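Periplasmic protein-probably involved in high-affinity Fe2+ transport (Escherichia coli F11, PDB 5I0Y) probably serves as a copper-binding periplasmic component of iron uptake, associated with high-affinity transport of ferrous iron. Local coordinates at residues G106-S120 against W137-G151. The protein carries 1 engineered substitution. Residues are numbered along the deposited sequence; the frame is centred on the assembly and turned at random.
Sequences GVGNYKVTYHIEPPS and WWKPFDVSYEFKYVG
Asp142 OD1 takes the ring N-H of His115 at 2.7 Å from ND1, a bond that runs nearly in the imidazole plane but reaches the carboxylate oxygen from above its own plane. His115 CG is anti to the carbonyl carbon (chi1 -46°), and chi2 of -69° turns ND1 to Asp142 while NE2 bonds to Thr73 OG1 of strand 69-76; both ring nitrogens are engaged, fixing the flip of the ring. At the next non-hydrogen-bonded pair Thr113 OG1 and Ser144 OG hydrogen-bond at 2.7 Å, and the methyl CG2 of Thr113 lies against Asp142.

The opposite face of the ribbon is largely aromatic and aliphatic. Tyr110 sets its CB over the face of the Phe147 ring, 3.8 Å from the centroid, and the two rings run near parallel but slid apart, with planes at 20°. Tyr110 CD2 comes within 3.6 Å of Tyr149 CB, the side chains side by side and pointing the same way, while the Tyr110 hydroxyl bonds to a lone pair of Gly106 O and to Met105 N. CD1 of Ile116 packs on CG1 of Val143 at 3.8 Å, and Tyr114 crosses Tyr145 at about a right angle, their hydroxyls held respectively by the backbone O of the engineered Gln46 and by Leu19 O.

Beyond the strands, two prolines meet two indoles: Pro118 CB lies 3.7 Å from the centroid of the Trp138 six-membered ring, over a face whose other side carries Phe141, and Pro119 CD lies 3.6 Å from the centroid of the Trp137 six-membered ring, over its face. Paired backbone bonds from Gly108-Tyr149 to Ile116-Phe141 join strands 108-117 and 141-149 as antiparallel neighbours, with 141-149 at one edge of the chain's sheet and its aromatic side turned to strands 6-14 and 17-24, as in a beta sandwich.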
# COMPACT_ATOMS: atom_id res chain seq x y z
N GLY B 106 3.45 3.61 31.13
CA GLY B 106 2.86 4.48 32.15
C GLY B 106 2.40 5.82 31.64
O GLY B 106 2.82 6.25 30.56
N VAL B 107 1.53 6.47 32.40
CA VAL B 107 1.11 7.84 32.10
C VAL B 107 2.32 8.76 32.22
O VAL B 107 3.17 8.56 33.09
CB VAL B 107 -0.06 8.32 33.01
CG1 VAL B 107 -1.30 7.47 32.76
CG2 VAL B 107 0.31 8.26 34.48
N GLY B 108 2.43 9.74 31.32
CA GLY B 108 3.57 10.65 31.31
C GLY B 108 3.85 11.36 30.00
O GLY B 108 3.08 11.25 29.04
N ASN B 109 4.96 12.10 29.99
CA ASN B 109 5.45 12.79 28.81
C ASN B 109 6.28 11.84 27.97
O ASN B 109 7.20 11.19 28.48
CB ASN B 109 6.30 13.97 29.24
CG ASN B 109 5.52 14.97 30.07
OD1 ASN B 109 4.61 15.61 29.57
ND2 ASN B 109 5.86 15.08 31.36
N TYR B 110 5.94 11.72 26.69
CA TYR B 110 6.64 10.83 25.78
C TYR B 110 7.27 11.52 24.56
O TYR B 110 6.81 12.57 24.11
CB TYR B 110 5.64 9.81 25.24
CG TYR B 110 5.36 8.67 26.16
CD1 TYR B 110 6.00 7.45 26.02
CD2 TYR B 110 4.40 8.81 27.16
CE1 TYR B 110 5.73 6.39 26.86
CE2 TYR B 110 4.13 7.76 28.03
CZ TYR B 110 4.79 6.56 27.86
OH TYR B 110 4.51 5.50 28.71
N LYS B 111 8.34 10.89 24.07
CA LYS B 111 8.89 11.18 22.75
C LYS B 111 8.67 9.91 21.93
O LYS B 111 8.78 8.81 22.46
CB LYS B 111 10.40 11.45 22.84
CG LYS B 111 11.11 11.31 21.51
CD LYS B 111 12.58 11.67 21.58
CE LYS B 111 13.05 12.20 20.23
NZ LYS B 111 14.47 11.92 19.90
N VAL B 112 8.31 10.07 20.66
CA VAL B 112 8.36 8.94 19.73
C VAL B 112 9.02 9.38 18.44
O VAL B 112 8.74 10.47 17.93
CB VAL B 112 6.99 8.23 19.53
CG1 VAL B 112 5.99 9.09 18.74
CG2 VAL B 112 7.18 6.87 18.88
N THR B 113 9.91 8.53 17.95
CA THR B 113 10.57 8.74 16.68
C THR B 113 10.19 7.60 15.73
O THR B 113 10.28 6.44 16.09
CB THR B 113 12.09 8.87 16.84
OG1 THR B 113 12.36 9.99 17.69
CG2 THR B 113 12.81 9.11 15.48
N TYR B 114 9.76 7.98 14.53
CA TYR B 114 9.51 7.01 13.47
C TYR B 114 10.69 7.02 12.52
O TYR B 114 11.13 8.07 12.08
CB TYR B 114 8.22 7.33 12.72
CG TYR B 114 6.94 7.19 13.53
CD1 TYR B 114 6.90 6.47 14.74
CD2 TYR B 114 5.74 7.73 13.04
CE1 TYR B 114 5.72 6.36 15.45
CE2 TYR B 114 4.56 7.59 13.75
CZ TYR B 114 4.56 6.91 14.95
OH TYR B 114 3.39 6.74 15.67
N HIS B 115 11.20 5.83 12.21
CA HIS B 115 12.33 5.62 11.28
C HIS B 115 11.77 5.11 9.98
O HIS B 115 11.25 3.99 9.95
CB HIS B 115 13.33 4.62 11.86
CG HIS B 115 13.67 4.87 13.31
ND1 HIS B 115 14.39 5.94 13.71
CD2 HIS B 115 13.35 4.15 14.46
CE1 HIS B 115 14.54 5.91 15.04
NE2 HIS B 115 13.91 4.81 15.51
N ILE B 116 11.83 5.94 8.93
CA ILE B 116 11.09 5.66 7.69
C ILE B 116 12.02 5.37 6.52
O ILE B 116 12.98 6.12 6.26
CB ILE B 116 10.17 6.85 7.37
CG1 ILE B 116 9.27 7.09 8.58
CG2 ILE B 116 9.30 6.56 6.15
CD1 ILE B 116 8.40 8.31 8.47
N GLU B 117 11.73 4.30 5.80
CA GLU B 117 12.46 3.94 4.59
C GLU B 117 11.50 3.94 3.41
O GLU B 117 10.33 3.59 3.58
CB GLU B 117 13.12 2.56 4.75
CG GLU B 117 14.33 2.61 5.66
CD GLU B 117 14.75 1.24 6.14
OE1 GLU B 117 13.92 0.54 6.74
OE2 GLU B 117 15.92 0.86 5.92
N PRO B 118 11.97 4.34 2.22
CA PRO B 118 11.09 4.56 1.08
C PRO B 118 10.56 3.26 0.45
O PRO B 118 11.05 2.17 0.76
CB PRO B 118 11.99 5.33 0.09
CG PRO B 118 13.36 4.82 0.40
CD PRO B 118 13.37 4.68 1.89
N PRO B 119 9.57 3.40 -0.43
CA PRO B 119 8.87 2.24 -1.00
C PRO B 119 9.75 1.27 -1.77
O PRO B 119 9.38 0.10 -1.90
CB PRO B 119 7.82 2.90 -1.90
CG PRO B 119 7.53 4.19 -1.22
CD PRO B 119 8.88 4.66 -0.78
N SER B 120 10.91 1.72 -2.25
CA SER B 120 11.85 0.81 -2.90
C SER B 120 12.21 -0.37 -2.00
O SER B 120 12.40 -1.49 -2.47
CB SER B 120 13.11 1.56 -3.33
OG SER B 120 13.63 2.29 -2.24
N TRP B 137 13.58 8.44 -5.15
CA TRP B 137 13.17 8.39 -3.75
C TRP B 137 14.06 9.22 -2.89
O TRP B 137 15.27 9.30 -3.12
CB TRP B 137 13.14 6.97 -3.20
CG TRP B 137 12.11 6.11 -3.85
CD1 TRP B 137 12.33 4.97 -4.61
CD2 TRP B 137 10.66 6.30 -3.82
NE1 TRP B 137 11.14 4.46 -5.06
CE2 TRP B 137 10.10 5.20 -4.61
CE3 TRP B 137 9.80 7.22 -3.24
CZ2 TRP B 137 8.73 5.05 -4.80
CZ3 TRP B 137 8.42 7.06 -3.44
CH2 TRP B 137 7.91 6.01 -4.20
N TRP B 138 13.46 9.81 -1.87
CA TRP B 138 14.19 10.37 -0.75
C TRP B 138 14.92 9.31 0.02
O TRP B 138 14.61 8.12 -0.09
CB TRP B 138 13.23 11.12 0.15
CG TRP B 138 11.86 10.46 0.27
CD1 TRP B 138 10.71 10.74 -0.45
CD2 TRP B 138 11.50 9.37 1.18
NE1 TRP B 138 9.67 9.93 -0.05
CE2 TRP B 138 10.08 9.08 0.92
CE3 TRP B 138 12.17 8.66 2.16
CZ2 TRP B 138 9.40 8.10 1.63
CZ3 TRP B 138 11.47 7.67 2.87
CH2 TRP B 138 10.12 7.41 2.61
N LYS B 139 15.93 9.73 0.78
CA LYS B 139 16.70 8.81 1.62
C LYS B 139 15.96 8.55 2.93
O LYS B 139 15.13 9.37 3.34
CB LYS B 139 18.09 9.38 1.93
CG LYS B 139 19.03 9.44 0.73
CD LYS B 139 20.36 10.09 1.07
CE LYS B 139 21.17 10.42 -0.18
NZ LYS B 139 20.76 11.71 -0.80
N PRO B 140 16.26 7.42 3.59
CA PRO B 140 15.63 7.13 4.88
C PRO B 140 15.78 8.31 5.85
O PRO B 140 16.79 9.03 5.83
CB PRO B 140 16.38 5.88 5.38
CG PRO B 140 16.87 5.21 4.13
CD PRO B 140 17.17 6.33 3.17
N PHE B 141 14.76 8.54 6.67
CA PHE B 141 14.77 9.67 7.58
C PHE B 141 13.93 9.37 8.81
O PHE B 141 13.07 8.46 8.80
CB PHE B 141 14.28 10.95 6.88
CG PHE B 141 12.80 10.93 6.54
CD1 PHE B 141 11.88 11.60 7.34
CD2 PHE B 141 12.33 10.27 5.40
CE1 PHE B 141 10.52 11.59 7.03
CE2 PHE B 141 10.97 10.26 5.09
CZ PHE B 141 10.07 10.92 5.91
N ASP B 142 14.17 10.17 9.84
CA ASP B 142 13.39 10.14 11.06
C ASP B 142 12.43 11.31 11.15
O ASP B 142 12.69 12.41 10.65
CB ASP B 142 14.31 10.25 12.28
CG ASP B 142 15.04 8.96 12.62
OD1 ASP B 142 14.84 7.92 11.96
OD2 ASP B 142 15.83 9.00 13.58
N VAL B 143 11.32 11.07 11.84
CA VAL B 143 10.44 12.14 12.27
C VAL B 143 10.08 11.91 13.73
O VAL B 143 9.85 10.77 14.15
CB VAL B 143 9.20 12.23 11.38
CG1 VAL B 143 8.52 10.87 11.23
CG2 VAL B 143 8.25 13.26 11.93
N SER B 144 10.08 12.99 14.52
CA SER B 144 9.80 12.88 15.96
C SER B 144 8.59 13.66 16.43
O SER B 144 8.20 14.67 15.82
CB SER B 144 11.01 13.33 16.77
OG SER B 144 12.09 12.45 16.56
N TYR B 145 8.02 13.18 17.54
CA TYR B 145 6.77 13.70 18.09
C TYR B 145 6.89 13.71 19.59
O TYR B 145 7.49 12.81 20.16
CB TYR B 145 5.58 12.79 17.70
CG TYR B 145 5.47 12.60 16.21
CD1 TYR B 145 4.79 13.54 15.44
CD2 TYR B 145 6.06 11.53 15.57
CE1 TYR B 145 4.70 13.41 14.06
CE2 TYR B 145 5.97 11.37 14.21
CZ TYR B 145 5.30 12.32 13.45
OH TYR B 145 5.20 12.17 12.09
N GLU B 146 6.30 14.72 20.23
CA GLU B 146 6.23 14.79 21.69
C GLU B 146 4.77 14.90 22.10
O GLU B 146 4.00 15.64 21.51
CB GLU B 146 7.01 15.99 22.21
CG GLU B 146 8.52 15.87 22.03
CD GLU B 146 9.32 17.00 22.66
OE1 GLU B 146 8.72 17.95 23.20
OE2 GLU B 146 10.57 16.92 22.62
N PHE B 147 4.38 14.11 23.09
CA PHE B 147 2.99 14.07 23.50
C PHE B 147 2.87 13.65 24.95
O PHE B 147 3.75 12.98 25.48
CB PHE B 147 2.16 13.14 22.57
CG PHE B 147 2.57 11.69 22.59
CD1 PHE B 147 1.76 10.74 23.21
CD2 PHE B 147 3.73 11.25 21.95
CE1 PHE B 147 2.12 9.40 23.22
CE2 PHE B 147 4.09 9.91 21.95
CZ PHE B 147 3.28 8.98 22.59
N LYS B 148 1.76 14.06 25.55
CA LYS B 148 1.40 13.62 26.89
C LYS B 148 0.43 12.45 26.79
O LYS B 148 -0.64 12.56 26.18
CB LYS B 148 0.82 14.77 27.70
CG LYS B 148 0.77 14.48 29.19
CD LYS B 148 -0.12 15.47 29.92
CE LYS B 148 -0.34 15.04 31.36
NZ LYS B 148 -1.65 15.50 31.90
N TYR B 149 0.82 11.32 27.36
CA TYR B 149 -0.03 10.14 27.39
C TYR B 149 -0.66 9.99 28.77
O TYR B 149 0.05 9.90 29.77
CB TYR B 149 0.78 8.88 27.04
CG TYR B 149 -0.01 7.61 27.19
CD1 TYR B 149 -1.06 7.32 26.32
CD2 TYR B 149 0.29 6.70 28.21
CE1 TYR B 149 -1.79 6.15 26.47
CE2 TYR B 149 -0.44 5.54 28.35
CZ TYR B 149 -1.48 5.27 27.48
OH TYR B 149 -2.19 4.12 27.66
N VAL B 150 -1.99 9.95 28.82
CA VAL B 150 -2.72 9.84 30.09
C VAL B 150 -3.54 8.55 30.15
O VAL B 150 -4.09 8.20 31.20
CB VAL B 150 -3.60 11.08 30.38
CG1 VAL B 150 -2.73 12.29 30.70
CG2 VAL B 150 -4.55 11.39 29.24
N GLY B 151 -3.59 7.85 29.03
CA GLY B 151 -4.43 6.69 28.88
C GLY B 151 -5.62 7.03 28.01
O GLY B 151 -5.73 8.14 27.46